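Local coordinates for protein enoyl-CoA hydratase carB homologue (Streptomyces cattleya, PDB 5O34) that probably acts as a crotonase-family carboxymethylproline synthase, forming the pyrrolidine precursor of the carbapenem antibiotic thienamycin, at residues A86-R91 with A247-R252; F188-A193 with T197-M202; D207-P210 with A216-L219; P210-L215 with H221-S226. All coordinates share one frame; numbering follows the deposited sequence.

Interaction 1. Residues A86-R91 with A247-R252; sequences ADEKVR and AVQSTR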
loop_
_atom_site.group_PDB
_atom_site.type_symbol
_atom_site.label_atom_id
_atom_site.label_comp_id
_atom_site.label_asym_id
_atom_site.label_seq_id
_atom_site.Cartn_x
_atom_site.Cartn_y
_atom_site.Cartn_z
ATOM N N ALA A 86 23.585 1.227 -19.413
ATOM C CA ALA A 86 24.885 1.775 -19.800
ATOM C C ALA A 86 24.805 2.692 -21.032
ATOM O O ALA A 86 25.466 3.729 -21.047
ATOM C CB ALA A 86 25.881 0.648 -20.035
ATOM N N ASP A 87 23.997 2.320 -22.049
ATOM C CA ASP A 87 23.830 3.085 -23.292
ATOM C C ASP A 87 23.064 4.398 -23.072
ATOM O O ASP A 87 21.854 4.370 -22.834
ATOM C CB ASP A 87 23.155 2.212 -24.373
ATOM C CG ASP A 87 23.146 2.761 -25.799
ATOM O OD1 ASP A 87 23.347 3.987 -25.975
ATOM O OD2 ASP A 87 22.902 1.967 -26.739
ATOM N N GLU A 88 23.760 5.550 -23.210
ATOM C CA GLU A 88 23.148 6.866 -23.012
ATOM C C GLU A 88 22.192 7.278 -24.157
ATOM O O GLU A 88 21.399 8.212 -23.984
ATOM C CB GLU A 88 24.202 7.953 -22.704
ATOM C CG GLU A 88 23.661 9.278 -22.150
ATOM C CD GLU A 88 22.634 9.312 -21.017
ATOM O OE1 GLU A 88 21.970 8.285 -20.738
ATOM O OE2 GLU A 88 22.458 10.409 -20.438
ATOM N N LYS A 89 22.193 6.540 -25.280
ATOM C CA LYS A 89 21.252 6.812 -26.372
ATOM C C LYS A 89 19.835 6.265 -26.045
ATOM O O LYS A 89 18.866 6.659 -26.692
ATOM C CB LYS A 89 21.787 6.294 -27.716
ATOM C CG LYS A 89 22.979 7.097 -28.228
ATOM C CD LYS A 89 23.514 6.558 -29.541
ATOM C CE LYS A 89 24.665 7.395 -30.051
ATOM N NZ LYS A 89 25.287 6.806 -31.265
ATOM N N VAL A 90 19.728 5.399 -25.005
ATOM C CA VAL A 90 18.486 4.793 -24.513
ATOM C C VAL A 90 17.929 5.631 -23.347
ATOM O O VAL A 90 18.659 5.930 -22.395
ATOM C CB VAL A 90 18.708 3.304 -24.103
ATOM C CG1 VAL A 90 17.452 2.690 -23.482
ATOM C CG2 VAL A 90 19.180 2.468 -25.289
ATOM N N ARG A 91 16.645 6.013 -23.432
ATOM C CA ARG A 91 15.969 6.788 -22.390
ATOM C C ARG A 91 14.754 6.054 -21.808
ATOM O O ARG A 91 14.368 6.330 -20.671
ATOM C CB ARG A 91 15.626 8.204 -22.862
ATOM C CG ARG A 91 16.822 9.148 -22.728
ATOM C CD ARG A 91 16.575 10.572 -23.226
ATOM N NE ARG A 91 16.048 10.626 -24.591
ATOM C CZ ARG A 91 16.753 10.404 -25.697
ATOM N NH1 ARG A 91 18.040 10.078 -25.621
ATOM N NH2 ARG A 91 16.176 10.486 -26.886
ATOM N N ALA A 247 16.516 14.185 -15.057
ATOM C CA ALA A 247 15.328 14.273 -14.203
ATOM C C ALA A 247 14.714 12.895 -13.886
ATOM O O ALA A 247 14.456 12.592 -12.721
ATOM C CB ALA A 247 14.285 15.162 -14.864
ATOM N N VAL A 248 14.505 12.075 -14.921
ATOM C CA VAL A 248 13.916 10.742 -14.835
ATOM C C VAL A 248 14.894 9.742 -14.193
ATOM O O VAL A 248 14.503 8.972 -13.313
ATOM C CB VAL A 248 13.424 10.273 -16.244
ATOM C CG1 VAL A 248 13.018 8.816 -16.242
ATOM C CG2 VAL A 248 12.268 11.133 -16.754
ATOM N N GLN A 249 16.161 9.768 -14.635
ATOM C CA GLN A 249 17.219 8.848 -14.219
ATOM C C GLN A 249 17.789 9.123 -12.821
ATOM O O GLN A 249 18.404 8.224 -12.255
ATOM C CB GLN A 249 18.323 8.781 -15.279
ATOM C CG GLN A 249 17.817 8.144 -16.590
ATOM C CD GLN A 249 18.725 8.268 -17.794
ATOM O OE1 GLN A 249 18.272 8.214 -18.940
ATOM N NE2 GLN A 249 20.027 8.370 -17.580
ATOM N N SER A 250 17.559 10.319 -12.248
ATOM C CA SER A 250 17.982 10.636 -10.878
ATOM C C SER A 250 16.833 10.308 -9.901
ATOM O O SER A 250 17.016 10.426 -8.688
ATOM C CB SER A 250 18.348 12.113 -10.741
ATOM O OG SER A 250 19.419 12.489 -11.590
ATOM N N THR A 251 15.650 9.926 -10.433
ATOM C CA THR A 251 14.438 9.620 -9.661
ATOM C C THR A 251 14.154 8.113 -9.591
ATOM O O THR A 251 14.028 7.573 -8.494
ATOM C CB THR A 251 13.232 10.434 -10.201
ATOM O OG1 THR A 251 13.533 11.830 -10.148
ATOM C CG2 THR A 251 11.953 10.178 -9.419
ATOM N N ARG A 252 14.039 7.454 -10.763
ATOM C CA ARG A 252 13.729 6.032 -10.927
ATOM C C ARG A 252 14.518 5.103 -9.968
ATOM O O ARG A 252 13.874 4.318 -9.261
ATOM C CB ARG A 252 13.900 5.611 -12.402
ATOM C CG ARG A 252 13.011 4.454 -12.844
ATOM C CD ARG A 252 13.759 3.146 -12.849
ATOM N NE ARG A 252 12.888 2.033 -13.210
ATOM C CZ ARG A 252 13.242 0.754 -13.172
ATOM N NH1 ARG A 252 14.466 0.406 -12.794
ATOM N NH2 ARG A 252 12.376 -0.189 -13.512
#

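Interaction 2. Residues F188-A193 with T197-M202; sequences FMLEAA and TVMQRM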
loop_
_atom_site.group_PDB
_atom_site.type_symbol
_atom_site.label_atom_id
_atom_site.label_comp_id
_atom_site.label_asym_id
_atom_site.label_seq_id
_atom_site.Cartn_x
_atom_site.Cartn_y
_atom_site.Cartn_z
ATOM N N PHE A 188 5.607 -10.731 -1.859
ATOM C CA PHE A 188 6.248 -9.421 -1.702
ATOM C C PHE A 188 5.884 -8.428 -2.823
ATOM O O PHE A 188 5.494 -7.290 -2.537
ATOM C CB PHE A 188 7.776 -9.556 -1.575
ATOM C CG PHE A 188 8.452 -8.211 -1.471
ATOM C CD1 PHE A 188 8.483 -7.523 -0.263
ATOM C CD2 PHE A 188 8.999 -7.601 -2.595
ATOM C CE1 PHE A 188 9.047 -6.253 -0.181
ATOM C CE2 PHE A 188 9.566 -6.332 -2.508
ATOM C CZ PHE A 188 9.569 -5.660 -1.305
ATOM N N MET A 189 6.032 -8.855 -4.085
ATOM C CA MET A 189 5.807 -8.022 -5.267
ATOM C C MET A 189 4.353 -7.581 -5.456
ATOM O O MET A 189 4.124 -6.440 -5.870
ATOM C CB MET A 189 6.349 -8.707 -6.532
ATOM C CG MET A 189 7.826 -8.417 -6.778
ATOM S SD MET A 189 8.617 -9.374 -8.111
ATOM C CE MET A 189 9.000 -10.749 -7.261
ATOM N N LEU A 190 3.376 -8.462 -5.153
ATOM C CA LEU A 190 1.955 -8.127 -5.295
ATOM C C LEU A 190 1.504 -7.127 -4.227
ATOM O O LEU A 190 0.600 -6.316 -4.466
ATOM C CB LEU A 190 1.084 -9.382 -5.218
ATOM C CG LEU A 190 1.017 -10.318 -6.418
ATOM C CD1 LEU A 190 0.169 -11.515 -6.066
ATOM C CD2 LEU A 190 0.411 -9.628 -7.629
ATOM N N GLU A 191 2.132 -7.202 -3.045
ATOM C CA GLU A 191 1.860 -6.307 -1.926
ATOM C C GLU A 191 2.297 -4.897 -2.317
ATOM O O GLU A 191 1.504 -3.965 -2.199
ATOM C CB GLU A 191 2.585 -6.790 -0.666
ATOM C CG GLU A 191 2.294 -5.945 0.562
ATOM C CD GLU A 191 2.316 -6.683 1.886
ATOM O OE1 GLU A 191 1.652 -6.200 2.829
ATOM O OE2 GLU A 191 2.988 -7.737 1.989
ATOM N N ALA A 192 3.520 -4.766 -2.857
ATOM C CA ALA A 192 4.107 -3.501 -3.302
ATOM C C ALA A 192 3.315 -2.801 -4.405
ATOM O O ALA A 192 3.126 -1.587 -4.329
ATOM C CB ALA A 192 5.548 -3.718 -3.726
ATOM N N ALA A 193 2.779 -3.560 -5.371
ATOM C CA ALA A 193 2.030 -3.012 -6.508
ATOM C C ALA A 193 0.535 -2.799 -6.286
ATOM O O ALA A 193 -0.007 -1.763 -6.695
ATOM C CB ALA A 193 2.242 -3.888 -7.730
ATOM N N THR A 197 -4.254 -6.823 0.625
ATOM C CA THR A 197 -5.563 -7.445 0.392
ATOM C C THR A 197 -5.612 -8.161 -0.971
ATOM O O THR A 197 -5.971 -9.344 -1.020
ATOM C CB THR A 197 -6.662 -6.377 0.550
ATOM O OG1 THR A 197 -6.559 -5.830 1.853
ATOM C CG2 THR A 197 -8.062 -6.920 0.348
ATOM N N VAL A 198 -5.234 -7.450 -2.063
ATOM C CA VAL A 198 -5.203 -8.009 -3.414
ATOM C C VAL A 198 -4.175 -9.132 -3.483
ATOM O O VAL A 198 -4.488 -10.203 -3.998
ATOM C CB VAL A 198 -5.033 -6.933 -4.518
ATOM C CG1 VAL A 198 -4.823 -7.570 -5.894
ATOM C CG2 VAL A 198 -6.254 -6.014 -4.550
ATOM N N MET A 199 -2.998 -8.927 -2.883
ATOM C CA MET A 199 -1.967 -9.958 -2.818
ATOM C C MET A 199 -2.551 -11.257 -2.220
ATOM O O MET A 199 -2.447 -12.327 -2.833
ATOM C CB MET A 199 -0.785 -9.455 -1.974
ATOM C CG MET A 199 0.343 -10.476 -1.811
ATOM S SD MET A 199 0.208 -11.551 -0.357
ATOM C CE MET A 199 0.415 -10.338 1.007
ATOM N N GLN A 200 -3.185 -11.138 -1.035
ATOM C CA GLN A 200 -3.774 -12.245 -0.274
ATOM C C GLN A 200 -4.890 -12.929 -1.023
ATOM O O GLN A 200 -4.958 -14.156 -1.015
ATOM C CB GLN A 200 -4.250 -11.762 1.086
ATOM C CG GLN A 200 -3.102 -11.542 2.066
ATOM C CD GLN A 200 -3.465 -10.672 3.251
ATOM O OE1 GLN A 200 -4.398 -9.854 3.228
ATOM N NE2 GLN A 200 -2.689 -10.781 4.300
ATOM N N ARG A 201 -5.731 -12.148 -1.713
ATOM C CA ARG A 201 -6.821 -12.680 -2.524
ATOM C C ARG A 201 -6.226 -13.517 -3.677
ATOM O O ARG A 201 -6.672 -14.640 -3.905
ATOM C CB ARG A 201 -7.685 -11.542 -3.084
ATOM C CG ARG A 201 -8.602 -10.858 -2.082
ATOM C CD ARG A 201 -9.327 -9.674 -2.710
ATOM N NE ARG A 201 -10.150 -10.079 -3.860
ATOM C CZ ARG A 201 -10.431 -9.301 -4.907
ATOM N NH1 ARG A 201 -9.965 -8.059 -4.966
ATOM N NH2 ARG A 201 -11.175 -9.765 -5.904
ATOM N N MET A 202 -5.175 -13.002 -4.342
ATOM C CA MET A 202 -4.508 -13.676 -5.458
ATOM C C MET A 202 -3.806 -14.973 -5.075
ATOM O O MET A 202 -4.017 -15.980 -5.747
ATOM C CB MET A 202 -3.543 -12.736 -6.178
ATOM C CG MET A 202 -4.233 -11.748 -7.053
ATOM S SD MET A 202 -3.080 -10.913 -8.142
ATOM C CE MET A 202 -3.092 -12.044 -9.577
#

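Interaction 3. Residues D207-P210 with A216-L219; sequences DEWP and ADGL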
loop_
_atom_site.group_PDB
_atom_site.type_symbol
_atom_site.label_atom_id
_atom_site.label_comp_id
_atom_site.label_asym_id
_atom_site.label_seq_id
_atom_site.Cartn_x
_atom_site.Cartn_y
_atom_site.Cartn_z
ATOM N N ASP A 207 -7.122 -17.429 -8.431
ATOM C CA ASP A 207 -8.029 -16.945 -9.465
ATOM C C ASP A 207 -7.295 -16.022 -10.414
ATOM O O ASP A 207 -6.275 -15.422 -10.056
ATOM C CB ASP A 207 -9.209 -16.176 -8.836
ATOM C CG ASP A 207 -10.274 -17.023 -8.149
ATOM O OD1 ASP A 207 -10.116 -18.277 -8.107
ATOM O OD2 ASP A 207 -11.271 -16.437 -7.657
ATOM N N GLU A 208 -7.838 -15.896 -11.624
ATOM C CA GLU A 208 -7.297 -15.045 -12.669
ATOM C C GLU A 208 -7.864 -13.653 -12.506
ATOM O O GLU A 208 -9.010 -13.486 -12.093
ATOM C CB GLU A 208 -7.615 -15.612 -14.062
ATOM C CG GLU A 208 -7.084 -17.028 -14.275
ATOM C CD GLU A 208 -7.314 -17.672 -15.637
ATOM O OE1 GLU A 208 -8.071 -17.104 -16.457
ATOM O OE2 GLU A 208 -6.751 -18.765 -15.877
ATOM N N TRP A 209 -7.042 -12.656 -12.797
ATOM C CA TRP A 209 -7.417 -11.268 -12.711
ATOM C C TRP A 209 -7.571 -10.710 -14.112
ATOM O O TRP A 209 -6.565 -10.352 -14.731
ATOM C CB TRP A 209 -6.389 -10.476 -11.888
ATOM C CG TRP A 209 -6.881 -10.068 -10.535
ATOM C CD1 TRP A 209 -7.130 -8.802 -10.111
ATOM C CD2 TRP A 209 -7.179 -10.929 -9.428
ATOM N NE1 TRP A 209 -7.599 -8.818 -8.822
ATOM C CE2 TRP A 209 -7.614 -10.109 -8.367
ATOM C CE3 TRP A 209 -7.103 -12.317 -9.220
ATOM C CZ2 TRP A 209 -7.976 -10.626 -7.118
ATOM C CZ3 TRP A 209 -7.473 -12.829 -7.985
ATOM C CH2 TRP A 209 -7.894 -11.985 -6.948
ATOM N N PRO A 210 -8.822 -10.631 -14.631
ATOM C CA PRO A 210 -9.025 -10.008 -15.954
ATOM C C PRO A 210 -8.589 -8.545 -15.950
ATOM O O PRO A 210 -8.473 -7.925 -14.885
ATOM C CB PRO A 210 -10.531 -10.164 -16.226
ATOM C CG PRO A 210 -11.142 -10.562 -14.946
ATOM C CD PRO A 210 -10.096 -11.045 -13.999
ATOM N N ALA A 216 -8.241 -1.816 -11.776
ATOM C CA ALA A 216 -8.886 -1.277 -10.572
ATOM C C ALA A 216 -8.011 -1.507 -9.325
ATOM O O ALA A 216 -7.803 -0.578 -8.536
ATOM C CB ALA A 216 -10.257 -1.918 -10.384
ATOM N N ASP A 217 -7.429 -2.721 -9.216
ATOM C CA ASP A 217 -6.599 -3.167 -8.099
ATOM C C ASP A 217 -5.136 -2.678 -8.118
ATOM O O ASP A 217 -4.466 -2.789 -7.092
ATOM C CB ASP A 217 -6.677 -4.696 -7.973
ATOM C CG ASP A 217 -8.067 -5.191 -7.558
ATOM O OD1 ASP A 217 -8.835 -4.395 -6.973
ATOM O OD2 ASP A 217 -8.373 -6.382 -7.785
ATOM N N GLY A 218 -4.678 -2.080 -9.217
ATOM C CA GLY A 218 -3.312 -1.560 -9.328
ATOM C C GLY A 218 -2.290 -2.516 -9.921
ATOM O O GLY A 218 -1.093 -2.251 -9.870
ATOM N N LEU A 219 -2.736 -3.627 -10.494
ATOM C CA LEU A 219 -1.854 -4.596 -11.138
ATOM C C LEU A 219 -1.477 -4.164 -12.557
ATOM O O LEU A 219 -0.436 -4.573 -13.074
ATOM C CB LEU A 219 -2.485 -5.978 -11.114
ATOM C CG LEU A 219 -2.685 -6.579 -9.724
ATOM C CD1 LEU A 219 -3.599 -7.766 -9.790
ATOM C CD2 LEU A 219 -1.366 -6.950 -9.098
#

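Interaction 4. Residues P210-L215 with H221-S226; sequences PAERAL and HETVAS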
loop_
_atom_site.group_PDB
_atom_site.type_symbol
_atom_site.label_atom_id
_atom_site.label_comp_id
_atom_site.label_asym_id
_atom_site.label_seq_id
_atom_site.Cartn_x
_atom_site.Cartn_y
_atom_site.Cartn_z
ATOM N N PRO A 210 -8.822 -10.631 -14.631
ATOM C CA PRO A 210 -9.025 -10.008 -15.954
ATOM C C PRO A 210 -8.589 -8.545 -15.950
ATOM O O PRO A 210 -8.473 -7.925 -14.885
ATOM C CB PRO A 210 -10.531 -10.164 -16.226
ATOM C CG PRO A 210 -11.142 -10.562 -14.946
ATOM C CD PRO A 210 -10.096 -11.045 -13.999
ATOM N N ALA A 211 -8.295 -8.021 -17.156
ATOM C CA ALA A 211 -7.727 -6.688 -17.395
ATOM C C ALA A 211 -8.370 -5.532 -16.616
ATOM O O ALA A 211 -7.628 -4.733 -16.026
ATOM C CB ALA A 211 -7.722 -6.377 -18.882
ATOM N N GLU A 212 -9.722 -5.459 -16.589
ATOM C CA GLU A 212 -10.528 -4.393 -15.940
ATOM C C GLU A 212 -10.406 -4.395 -14.419
ATOM O O GLU A 212 -10.190 -3.342 -13.811
ATOM C CB GLU A 212 -12.004 -4.454 -16.408
ATOM C CG GLU A 212 -12.215 -4.053 -17.870
ATOM C CD GLU A 212 -11.497 -2.800 -18.357
ATOM O OE1 GLU A 212 -11.650 -1.731 -17.720
ATOM O OE2 GLU A 212 -10.785 -2.888 -19.385
ATOM N N ARG A 213 -10.437 -5.601 -13.836
ATOM C CA ARG A 213 -10.212 -5.889 -12.425
ATOM C C ARG A 213 -8.729 -5.598 -12.045
ATOM O O ARG A 213 -8.479 -4.961 -11.009
ATOM C CB ARG A 213 -10.556 -7.353 -12.151
ATOM C CG ARG A 213 -10.303 -7.760 -10.718
ATOM C CD ARG A 213 -11.383 -8.616 -10.161
ATOM N NE ARG A 213 -10.827 -9.896 -9.729
ATOM C CZ ARG A 213 -11.371 -11.077 -10.019
ATOM N NH1 ARG A 213 -12.494 -11.148 -10.729
ATOM N NH2 ARG A 213 -10.798 -12.197 -9.593
ATOM N N ALA A 214 -7.752 -6.058 -12.885
ATOM C CA ALA A 214 -6.313 -5.805 -12.662
ATOM C C ALA A 214 -5.969 -4.324 -12.623
ATOM O O ALA A 214 -5.154 -3.901 -11.797
ATOM C CB ALA A 214 -5.470 -6.512 -13.709
ATOM N N LEU A 215 -6.669 -3.535 -13.444
ATOM C CA LEU A 215 -6.521 -2.086 -13.508
ATOM C C LEU A 215 -7.044 -1.406 -12.239
ATOM O O LEU A 215 -6.362 -0.525 -11.693
ATOM C CB LEU A 215 -7.211 -1.521 -14.769
ATOM C CG LEU A 215 -7.279 0.012 -14.911
ATOM C CD1 LEU A 215 -5.891 0.639 -15.090
ATOM C CD2 LEU A 215 -8.198 0.399 -16.036
ATOM N N HIS A 221 -1.335 -0.410 -14.893
ATOM C CA HIS A 221 -1.351 1.048 -14.790
ATOM C C HIS A 221 -2.367 1.579 -15.790
ATOM O O HIS A 221 -2.926 2.657 -15.602
ATOM C CB HIS A 221 0.033 1.629 -15.110
ATOM C CG HIS A 221 1.073 1.345 -14.070
ATOM N ND1 HIS A 221 1.501 0.051 -13.802
ATOM C CD2 HIS A 221 1.755 2.200 -13.278
ATOM C CE1 HIS A 221 2.411 0.162 -12.850
ATOM N NE2 HIS A 221 2.601 1.434 -12.507
ATOM N N GLU A 222 -2.582 0.819 -16.878
ATOM C CA GLU A 222 -3.467 1.209 -17.962
ATOM C C GLU A 222 -3.895 -0.004 -18.771
ATOM O O GLU A 222 -3.160 -0.993 -18.864
ATOM C CB GLU A 222 -2.755 2.238 -18.863
ATOM C CG GLU A 222 -3.603 2.835 -19.983
ATOM C CD GLU A 222 -2.865 3.728 -20.966
ATOM O OE1 GLU A 222 -1.801 4.277 -20.602
ATOM O OE2 GLU A 222 -3.380 3.915 -22.091
ATOM N N THR A 223 -5.101 0.090 -19.350
ATOM C CA THR A 223 -5.694 -0.893 -20.252
ATOM C C THR A 223 -5.951 -0.227 -21.612
ATOM O O THR A 223 -6.223 0.976 -21.679
ATOM C CB THR A 223 -7.000 -1.499 -19.697
ATOM O OG1 THR A 223 -7.955 -0.462 -19.456
ATOM C CG2 THR A 223 -6.780 -2.345 -18.457
ATOM N N VAL A 224 -5.866 -1.023 -22.685
ATOM C CA VAL A 224 -6.146 -0.636 -24.075
ATOM C C VAL A 224 -6.722 -1.836 -24.808
ATOM O O VAL A 224 -6.569 -2.973 -24.351
ATOM C CB VAL A 224 -4.915 -0.091 -24.859
ATOM C CG1 VAL A 224 -4.578 1.344 -24.475
ATOM C CG2 VAL A 224 -3.704 -1.010 -24.737
ATOM N N ALA A 225 -7.344 -1.591 -25.966
ATOM C CA ALA A 225 -7.853 -2.649 -26.837
ATOM C C ALA A 225 -6.631 -3.322 -27.472
ATOM O O ALA A 225 -5.664 -2.624 -27.799
ATOM C CB ALA A 225 -8.725 -2.037 -27.923
ATOM N N SER A 226 -6.662 -4.661 -27.629
ATOM C CA SER A 226 -5.568 -5.443 -28.232
ATOM C C SER A 226 -4.939 -4.803 -29.508
ATOM O O SER A 226 -3.711 -4.713 -29.538
ATOM C CB SER A 226 -6.002 -6.881 -28.510
ATOM O OG SER A 226 -6.633 -7.483 -27.391
#

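Interaction 1. Residues A86-R91 with A247-R252
Q249 reaches from helix 245-249 toward the carboxylate of E88, joining two peripheral parts of the crotonase fold: the C-terminal helices and the loop that leads from helix 71-86 into strand 92-96. The approach is loose. E88 OE1 stays 3.7 Å from Q249 NE2, too long for a hydrogen bond and at most a weak polar attraction; the carboxylate and amide planes stand 72° apart. Q249 OE1 lies 4.2 Å from V90 O and equally far from R91 CG, so arginine offers a methylene here; its guanidinium runs off to bond S241 O through NE, while V90 O has K140 NZ as its partner. Q249 gets this far because CG is anti to the carbonyl carbon (chi1 -66°) and the chain beyond it is extended. The chain of E88 bends at chi2 (47°), turning its carboxylate to the helix.

Behind these groups, a type I turn from D87 to V90 shapes the loop, closed by V90 N to D87 O at 3.2 Å. D87 adds an Asx turn, OD1 accepting from K89 N at 2.9 Å. In segment 247-252, T251 OG1 donates to A247 O (2.8 Å) and is hydrogen-bonded to C183 N of the second subunit. V248 O takes two backbone bonds, from T251 N at 3.2 Å and R252 N at 3.0 Å.

Interaction 2. Residues F188-A193 with T197-M202
L190 and M199 touch through their inner carbons: L190 CB lies 3.7 Å from M199 CG, at the point where the two backbones come nearest, with 5.0 Å between the CA atoms of L190 and M199. M199 CG is anti to the backbone N (chi1 179°), which lays CB and CG along the neighbouring helix, CB 3.8 Å from E191 N. Bends at chi2 and chi3 then turn the methyl toward E191, where M199 CE ends 3.8 Å from OE2. That is a contact of methyl and carboxylate; the other oxygen of E191 has a long, weak ion pair with R196. The isobutyl end of L190 goes to M202 instead, the two side chains crossing at about a right angle, with L190 CD2 3.8 Å from M202 SD and CD1 3.9 Å from the same sulfur.

These residues close a tight helical hairpin: the axes of 188-193 and 197-202 approach to 8.0 Å and run roughly antiparallel at 141°. L219 and M174 extend the apolar cluster beyond L190. In the trimer, M199 also packs on V255 of the third subunit.

Interaction 3. Residues D207-P210 with A216-L219
W209 and L219 face each other with their CA atoms 8.8 Å apart, one on a weakly bonded strand just before helix 211-217, the other just after the helix ends at G218 in a Schellman motif (phi 93°). The indole of W209 turns toward the returning chain and donates from NE1 to D217 OD2 at 2.8 Å. The bond is nearly straight, 165° at the hydrogen, and the oxygen lies almost in the ring plane, so the indole N-H is well aimed. D217 accepts through the anti lone pair of OD2, the one away from its other oxygen, with the carboxylate plane 53° from that of the ring. D217 CG is anti to the carbonyl carbon and beside the backbone N, which brings the carboxylate back from the last helical turn to the indole edge. The same OD2 has a long, weak ion pair with R201 NH1.

W209, just before N-cap P210, is in this way joined to the C-terminal end of helix 211-217, in the part of the crotonase fold where strand 209-210 pairs with 171-173. L219 CD1 comes obliquely to the pyrrole side of the ring, 3.7 Å from W209 CD1, while D207 O sits in plane at the benzo edge, 3.3 Å from W209 CE3. R213 makes a cation-pi contact with the indole, and M202 of helix 196-205 packs on it. Past the helix end, G218 O accepts from T197 OG1 of the second subunit.

Interaction 4. Residues P210-L215 with H221-S226
L215 and T223 interlock where helix 211-215 lies against strand 222-224, the segment axes 8.4 Å apart and nearly antiparallel at 159°. L215 CG is anti to the backbone N (chi1 174°), and this extends the isobutyl group over the strand as a fork. One prong, CD2, stops 3.5 Å from T223 OG1; the other, CD1, rests on the peptide between H221 and E222, 3.6 Å from H221 O. T223 holds OG1 between its backbone N and carbonyl carbon (chi1 58°), which leaves the methyl facing the helix: CG2 is 3.8 Å from L215 CB and 3.5 Å from A211 O. A211 O already accepts from L215 N at 3.0 Å, so the threonine methyl simply packs on a helical peptide.

E212 starts out away from the strand, but its chain bends at chi2 and returns across T223 at about a right angle. Its OE2 comes to 3.7 Å from T223 OG1, a polar approach too long for a hydrogen bond, and E168 OE1 brings a like charge near the same oxygen.

H221 and E222 aim their side chains elsewhere. H221 NE2 bonds Q200 OE1 of the second subunit, and its O accepts from R201 NH1 there; E222 OE1 is hydrogen-bonded to Y163 OH, and OE2 makes a salt bridge with R232 NE. T223 points to helix 211-217 and V224 packs on helix 229-242, the alpha/beta layering of the crotonase fold, in which helices cover the strand that is outermost in this chain's main sheet.

Interaction 2 closes before interactions 3 and 4 open; these two overlap, both starting from the stretch around P210. All three are nested inside the long loop closed by interaction 1, whose centre lies about 27 to 30 Å from theirs and which touches none of them. Interactions 3 and 4 share P210 and helix 211-217, with centres about 8 Å apart; a probable hydrogen bond from L219 N to A214 O ties them. Interaction 2 is about 10 Å from interaction 3, centre to centre, and packs on it through M202 SD against L219 CD1. The three form a continuous packed unit from the hairpin of helices 184-194 and 196-205 to strand 222-224, outermost in this chain's main sheet. This unit contacts neighbouring subunits of the trimer, as does interaction 1 separately.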